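Local atomic coordinates of LacI family sugar-binding transcriptional regulator (Enterococcus faecalis V583, PDB entry 4RK0), a protein that probably represses transcription as a LacI-family regulator that binds DNA and senses a small sugar, ribose being bound in this crystal form. Residues I74-Q77 with T78-E81; D214-D217 with M218-Y221. All coordinates share one frame; numbering follows the deposited sequence.

Contact 1: I74-Q77 with T78-E81; sequences ISNQ and TINE
From S75 O to I79 N the backbone makes the first i to i+4 hydrogen bond of helix 76-86, 2.9 Å long, and N76 O to N80 N and Q77 O to E81 N continue the alpha-helical pattern. The motif is an N-cap: S75 sits just before the first turn of a helix that links parallel strands 66-69 and 90-93 in a beta-alpha-beta crossover. With chi1 at 69°, the hydroxyl of S75 lies between its own backbone N and carbonyl carbon, folded back over the turn, and its OG accepts from T78 N at 2.8 Å with an N-H...O angle of 162°. One amide of the first turn, which no preceding carbonyl of the helix could serve, is thereby satisfied. A water bridges S75 N and T78 OG1, accepting from S75 N at 3.0 Å and lying 2.8 Å from T78 OG1.

On the inner side, I74, the residue before the cap, and I79 in the helix form a hydrophobic staple across it. Their side chains cross at about a right angle, and both also pack on I69 of strand 66-69, which seats the start of the helix against the sheet. The polar ends have partners of their own in the chain: N76 OD1 is held by K96, N80 OD1 by R84, and E81 by a salt bridge to R61. Closest across the apolar pair, the methyl CG2 of I74 rests 3.7 Å from I79 CG1.

Contact 2: D214-D217 with M218-Y221; sequences DNVD and MCEY. With RIB (alpha-D-ribofuranose), chain E.
The hydrogen bond from C219 N to V216 O is nearly straight at the hydrogen, yet its donor stands 47° out of the carbonyl plane, away from either lone pair. At 3.1 Å it is the i to i+3 closure of a short 3-10 turn, followed by a weak second bond from E220 N to D217 O at 3.4 Å. The sulfur of the same cysteine is tucked against the turn: C219 SG lies 3.9 Å from N215 CA and 3.4 Å from V216 O, the very oxygen its backbone N-H binds.

With SG anti to the carbonyl carbon (chi1 -74°), the thiol is directed back over the start of the turn, where V216 CG2 approaches it at 4.2 Å. V216 and M218 both pack on F191 of helix 187-199, and M218 also meets M218 of the second subunit. The far end of the turn is marked by Y221, whose ring presents its CD1 edge to D217 O at 3.2 Å, the oxygen lying in the ring plane. Y221 OH makes a weak hydrogen bond to R195 of the second subunit.

Upstream, D214 points into the sugar pocket of the periplasmic-binding-protein fold. Its carboxylate takes one ribose hydroxyl on each oxygen: RIB O3 donates to OD1 at 2.6 Å and RIB O5 to OD2, where the modelled 2.3 Å is doubtfully short. Q231, which also hydrogen-bonds the ribose, donates to D214 OD1 as well. A carboxylate that accepts from two sugar hydroxyls and a side-chain amide suits a neutral polyol, while the turn behind it is held by C219 N to V216 O and by D187, which accepts from V216 N.

The two contacts apply the same principle, local closure of a turn by i to i+3 or i+4 bonds, at opposite sides of the chain's centre, with nearest atoms about 20 Å apart. Contact 1 belongs to a regular helix of a beta-alpha-beta unit; its buried isoleucines face the sheet, its polar side chains pair with K96, R84 and R61, and no other subunit touches it. Contact 2 lies in the loop between strands 209-211 and 228-230, is more buried, and meets both ribose and the second subunit. A serine hydroxyl and a water complete the turn in 74-81, whereas 214-221 relies on backbone bonds and sulfur packing, the D214 carboxylate before the turn serving the ribose.

Contact 1: I74-Q77 with T78-E81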
ATOM      1  N   ILE A  74     -17.983  -9.427   7.715  1.00 30.64           N
ATOM      2  CA  ILE A  74     -18.269 -10.242   8.903  1.00 41.24           C
ATOM      3  C   ILE A  74     -19.577  -9.757   9.525  1.00 29.07           C
ATOM      4  O   ILE A  74     -19.711  -8.586   9.891  1.00 39.66           O
ATOM      5  CB  ILE A  74     -17.122 -10.183   9.913  1.00 47.34           C
ATOM      6  CG1 ILE A  74     -15.801 -10.600   9.251  1.00 37.99           C
ATOM      7  CG2 ILE A  74     -17.426 -11.074  11.106  1.00 40.53           C
ATOM      8  CD1 ILE A  74     -15.672 -12.079   8.916  1.00 42.03           C
ATOM      9  N   SER A  75     -20.585 -10.644   9.605  1.00 30.11           N
ATOM     10  CA  SER A  75     -21.900 -10.215  10.026  1.00 40.54           C
ATOM     11  C   SER A  75     -21.987 -10.263  11.541  1.00 35.86           C
ATOM     12  O   SER A  75     -21.276 -11.029  12.184  1.00 40.00           O
ATOM     13  CB  SER A  75     -22.994 -11.128   9.432  1.00 40.91           C
ATOM     14  OG  SER A  75     -22.923 -12.417  10.029  1.00 41.90           O
ATOM     15  N   ASN A  76     -22.869  -9.435  12.077  1.00 36.57           N
ATOM     16  CA  ASN A  76     -23.241  -9.461  13.488  1.00 45.82           C
ATOM     17  C   ASN A  76     -23.730 -10.835  13.920  1.00 44.59           C
ATOM     18  O   ASN A  76     -23.385 -11.282  15.004  1.00 42.96           O
ATOM     19  CB  ASN A  76     -24.284  -8.380  13.797  1.00 43.89           C
ATOM     20  CG  ASN A  76     -23.716  -6.971  13.692  1.00109.65           C
ATOM     21  OD1 ASN A  76     -22.504  -6.779  13.780  1.00 50.84           O
ATOM     22  ND2 ASN A  76     -24.586  -5.980  13.498  1.00 65.65           N
ATOM     23  N   GLN A  77     -24.484 -11.522  13.063  1.00 55.05           N
ATOM     24  CA  GLN A  77     -24.922 -12.886  13.359  0.50 46.00           C
ATOM     25  C   GLN A  77     -23.713 -13.801  13.477  1.00 46.08           C
ATOM     26  O   GLN A  77     -23.589 -14.547  14.429  1.00 43.83           O
ATOM     27  CB  GLN A  77     -25.877 -13.405  12.281  0.50 71.92           C
ATOM     28  CG  GLN A  77     -26.260 -14.871  12.431  0.50 56.24           C
ATOM     29  CD  GLN A  77     -27.555 -15.201  11.720  0.50 63.38           C
ATOM     30  OE1 GLN A  77     -28.563 -14.514  11.897  0.50 48.69           O
ATOM     31  NE2 GLN A  77     -27.539 -16.258  10.913  0.50 37.36           N
ATOM     32  N   THR A  78     -22.805 -13.734  12.506  1.00 41.90           N
ATOM     33  CA  THR A  78     -21.586 -14.555  12.586  1.00 44.79           C
ATOM     34  C   THR A  78     -20.804 -14.283  13.872  1.00 41.52           C
ATOM     35  O   THR A  78     -20.261 -15.194  14.488  1.00 43.69           O
ATOM     36  CB  THR A  78     -20.655 -14.319  11.383  1.00 41.13           C
ATOM     37  OG1 THR A  78     -21.297 -14.794  10.197  1.00 45.37           O
ATOM     38  CG2 THR A  78     -19.325 -15.054  11.554  1.00 44.71           C
ATOM     39  N   ILE A  79     -20.724 -13.015  14.256  1.00 37.28           N
ATOM     40  CA  ILE A  79     -19.934 -12.640  15.415  1.00 47.68           C
ATOM     41  C   ILE A  79     -20.532 -13.261  16.698  1.00 53.22           C
ATOM     42  O   ILE A  79     -19.816 -13.852  17.521  1.00 48.39           O
ATOM     43  CB  ILE A  79     -19.819 -11.103  15.500  1.00 40.34           C
ATOM     44  CG1 ILE A  79     -18.774 -10.624  14.478  1.00 36.56           C
ATOM     45  CG2 ILE A  79     -19.445 -10.653  16.905  1.00 47.36           C
ATOM     46  CD1 ILE A  79     -18.750  -9.121  14.277  1.00 39.86           C
ATOM     47  N   ASN A  80     -21.843 -13.146  16.834  1.00 49.36           N
ATOM     48  CA  ASN A  80     -22.558 -13.734  17.966  1.00 55.32           C
ATOM     49  C   ASN A  80     -22.370 -15.245  18.099  1.00 49.23           C
ATOM     50  O   ASN A  80     -22.069 -15.734  19.186  1.00 59.69           O
ATOM     51  CB  ASN A  80     -24.042 -13.395  17.871  1.00 53.21           C
ATOM     52  CG  ASN A  80     -24.300 -11.901  17.894  1.00 64.96           C
ATOM     53  OD1 ASN A  80     -23.389 -11.089  18.113  1.00 62.53           O
ATOM     54  ND2 ASN A  80     -25.541 -11.525  17.647  1.00 63.79           N
ATOM     55  N   GLU A  81     -22.505 -15.973  16.999  1.00 45.08           N
ATOM     56  CA  GLU A  81     -22.398 -17.425  17.021  1.00 53.32           C
ATOM     57  C   GLU A  81     -20.972 -17.983  17.133  1.00 52.66           C
ATOM     58  O   GLU A  81     -20.793 -19.149  17.486  1.00 52.73           O
ATOM     59  CB  GLU A  81     -23.136 -18.032  15.816  1.00 56.93           C
ATOM     60  CG  GLU A  81     -22.415 -17.937  14.481  1.00 77.70           C
ATOM     61  CD  GLU A  81     -23.302 -18.285  13.292  1.00146.28           C
ATOM     62  OE1 GLU A  81     -24.545 -18.330  13.445  1.00 81.38           O
ATOM     63  OE2 GLU A  81     -22.750 -18.510  12.191  1.00 84.32           O
TER
HETATM   64  O   HOH W   1     -20.296 -13.254   8.103  1.00 44.77           O

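Contact 2: D214-D217 with M218-Y221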
ATOM      1  N   ASP A 214      -8.771  11.205   3.522  1.00 20.25           N
ATOM      2  CA  ASP A 214      -7.877  10.262   4.236  1.00 20.00           C
ATOM      3  C   ASP A 214      -6.537  10.896   4.597  1.00 26.59           C
ATOM      4  O   ASP A 214      -5.990  10.649   5.669  1.00 21.95           O
ATOM      5  CB  ASP A 214      -7.545   8.971   3.499  1.00 22.80           C
ATOM      6  CG  ASP A 214      -8.708   7.969   3.421  1.00 23.31           C
ATOM      7  OD1 ASP A 214      -9.667   8.060   4.222  1.00 25.40           O
ATOM      8  OD2 ASP A 214      -8.584   7.010   2.608  1.00 27.00           O
ATOM      9  N   ASN A 215      -5.992  11.632   3.654  1.00 24.68           N
ATOM     10  CA  ASN A 215      -4.635  12.132   3.718  1.00 22.27           C
ATOM     11  C   ASN A 215      -3.602  11.058   3.669  1.00 33.95           C
ATOM     12  O   ASN A 215      -2.658  11.064   4.435  1.00 24.62           O
ATOM     13  CB  ASN A 215      -4.419  13.016   4.922  1.00 19.67           C
ATOM     14  CG  ASN A 215      -3.120  13.816   4.837  1.00 28.05           C
ATOM     15  OD1 ASN A 215      -2.745  14.271   3.782  1.00 27.78           O
ATOM     16  ND2 ASN A 215      -2.442  13.969   5.955  1.00 28.54           N
ATOM     17  N   VAL A 216      -3.732  10.176   2.694  1.00 27.24           N
ATOM     18  CA  VAL A 216      -2.734   9.132   2.510  1.00 29.20           C
ATOM     19  C   VAL A 216      -1.449   9.834   2.017  1.00 31.07           C
ATOM     20  O   VAL A 216      -1.472  10.990   1.612  1.00 24.88           O
ATOM     21  CB  VAL A 216      -3.192   8.017   1.528  1.00 27.28           C
ATOM     22  CG1 VAL A 216      -4.445   7.284   2.045  1.00 32.67           C
ATOM     23  CG2 VAL A 216      -3.459   8.560   0.134  1.00 30.74           C
ATOM     24  N   ASP A 217      -0.339   9.137   2.060  1.00 31.20           N
ATOM     25  CA  ASP A 217       0.957   9.796   1.831  1.00 37.92           C
ATOM     26  C   ASP A 217       1.078  10.350   0.420  1.00 27.65           C
ATOM     27  O   ASP A 217       1.644  11.439   0.217  1.00 30.70           O
ATOM     28  CB  ASP A 217       2.103   8.835   2.169  1.00 37.29           C
ATOM     29  CG  ASP A 217       2.605   9.018   3.590  1.00113.53           C
ATOM     30  OD1 ASP A 217       2.794  10.181   4.006  1.00 84.42           O
ATOM     31  OD2 ASP A 217       2.812   8.009   4.294  1.00 67.20           O
ATOM     32  N   MET A 218       0.492   9.635  -0.540  1.00 28.23           N
ATOM     33  CA  MET A 218       0.486  10.053  -1.946  1.00 29.68           C
ATOM     34  C   MET A 218      -0.122  11.430  -2.232  1.00 29.29           C
ATOM     35  O   MET A 218       0.086  11.951  -3.324  1.00 25.80           O
ATOM     36  CB  MET A 218      -0.218   9.021  -2.856  1.00 30.58           C
ATOM     37  CG  MET A 218       0.676   7.916  -3.439  1.00 63.69           C
ATOM     38  SD  MET A 218       2.224   8.392  -4.239  1.00 25.61           S
ATOM     39  CE  MET A 218       1.795   8.774  -5.892  1.00 34.92           C
ATOM     40  N   CYS A 219      -0.908  11.985  -1.294  1.00 28.55           N
ATOM     41  CA  CYS A 219      -1.544  13.288  -1.513  1.00 22.82           C
ATOM     42  C   CYS A 219      -0.520  14.379  -1.886  1.00 19.58           C
ATOM     43  O   CYS A 219      -0.818  15.299  -2.642  1.00 24.79           O
ATOM     44  CB  CYS A 219      -2.326  13.692  -0.275  1.00 27.55           C
ATOM     45  SG  CYS A 219      -3.882  12.748  -0.054  1.00 26.90           S
ATOM     46  N   GLU A 220       0.670  14.274  -1.311  1.00 23.36           N
ATOM     47  CA  GLU A 220       1.737  15.278  -1.506  1.00 26.72           C
ATOM     48  C   GLU A 220       2.583  15.017  -2.760  1.00 32.28           C
ATOM     49  O   GLU A 220       3.399  15.847  -3.121  1.00 35.58           O
ATOM     50  CB  GLU A 220       2.643  15.304  -0.284  1.00 27.27           C
ATOM     51  CG  GLU A 220       1.907  15.541   1.038  1.00 42.19           C
ATOM     52  CD  GLU A 220       2.821  15.829   2.211  1.00 66.35           C
ATOM     53  OE1 GLU A 220       3.976  15.361   2.213  1.00 99.73           O
ATOM     54  OE2 GLU A 220       2.362  16.509   3.156  1.00 67.08           O
ATOM     55  N   TYR A 221       2.384  13.870  -3.408  1.00 27.71           N
ATOM     56  CA  TYR A 221       3.109  13.477  -4.624  1.00 29.89           C
ATOM     57  C   TYR A 221       2.335  13.553  -5.936  1.00 38.03           C
ATOM     58  O   TYR A 221       2.898  13.398  -7.015  1.00 38.64           O
ATOM     59  CB  TYR A 221       3.705  12.081  -4.414  1.00 23.59           C
ATOM     60  CG  TYR A 221       4.563  12.066  -3.221  1.00 26.44           C
ATOM     61  CD1 TYR A 221       4.049  11.796  -1.936  1.00 24.03           C
ATOM     62  CD2 TYR A 221       5.920  12.363  -3.336  1.00 27.39           C
ATOM     63  CE1 TYR A 221       4.877  11.808  -0.820  1.00 26.88           C
ATOM     64  CE2 TYR A 221       6.737  12.391  -2.235  1.00 27.34           C
ATOM     65  CZ  TYR A 221       6.224  12.114  -0.973  1.00 30.48           C
ATOM     66  OH  TYR A 221       7.111  12.161   0.082  1.00 31.54           O
TER
HETATM   67  O5  RIB E 401      -9.692   5.120   1.848  1.00 29.42           O
HETATM   68  C5  RIB E 401     -10.256   3.872   2.222  1.00 42.42           C
HETATM   69  C4  RIB E 401     -11.546   4.204   2.836  1.00 60.23           C
HETATM   70  O4  RIB E 401     -12.360   3.050   3.168  1.00 31.87           O
HETATM   71  C3  RIB E 401     -10.984   4.977   4.013  1.00 24.60           C
HETATM   72  O3  RIB E 401     -11.516   6.287   3.811  1.00 23.42           O
HETATM   73  C2  RIB E 401     -11.490   4.127   5.183  1.00 23.02           C
HETATM   74  O2  RIB E 401     -12.084   4.916   6.184  1.00 22.43           O
HETATM   75  C1  RIB E 401     -12.363   3.001   4.602  1.00 43.37           C
HETATM   76  O1  RIB E 401     -13.631   2.923   5.230  1.00 33.90           O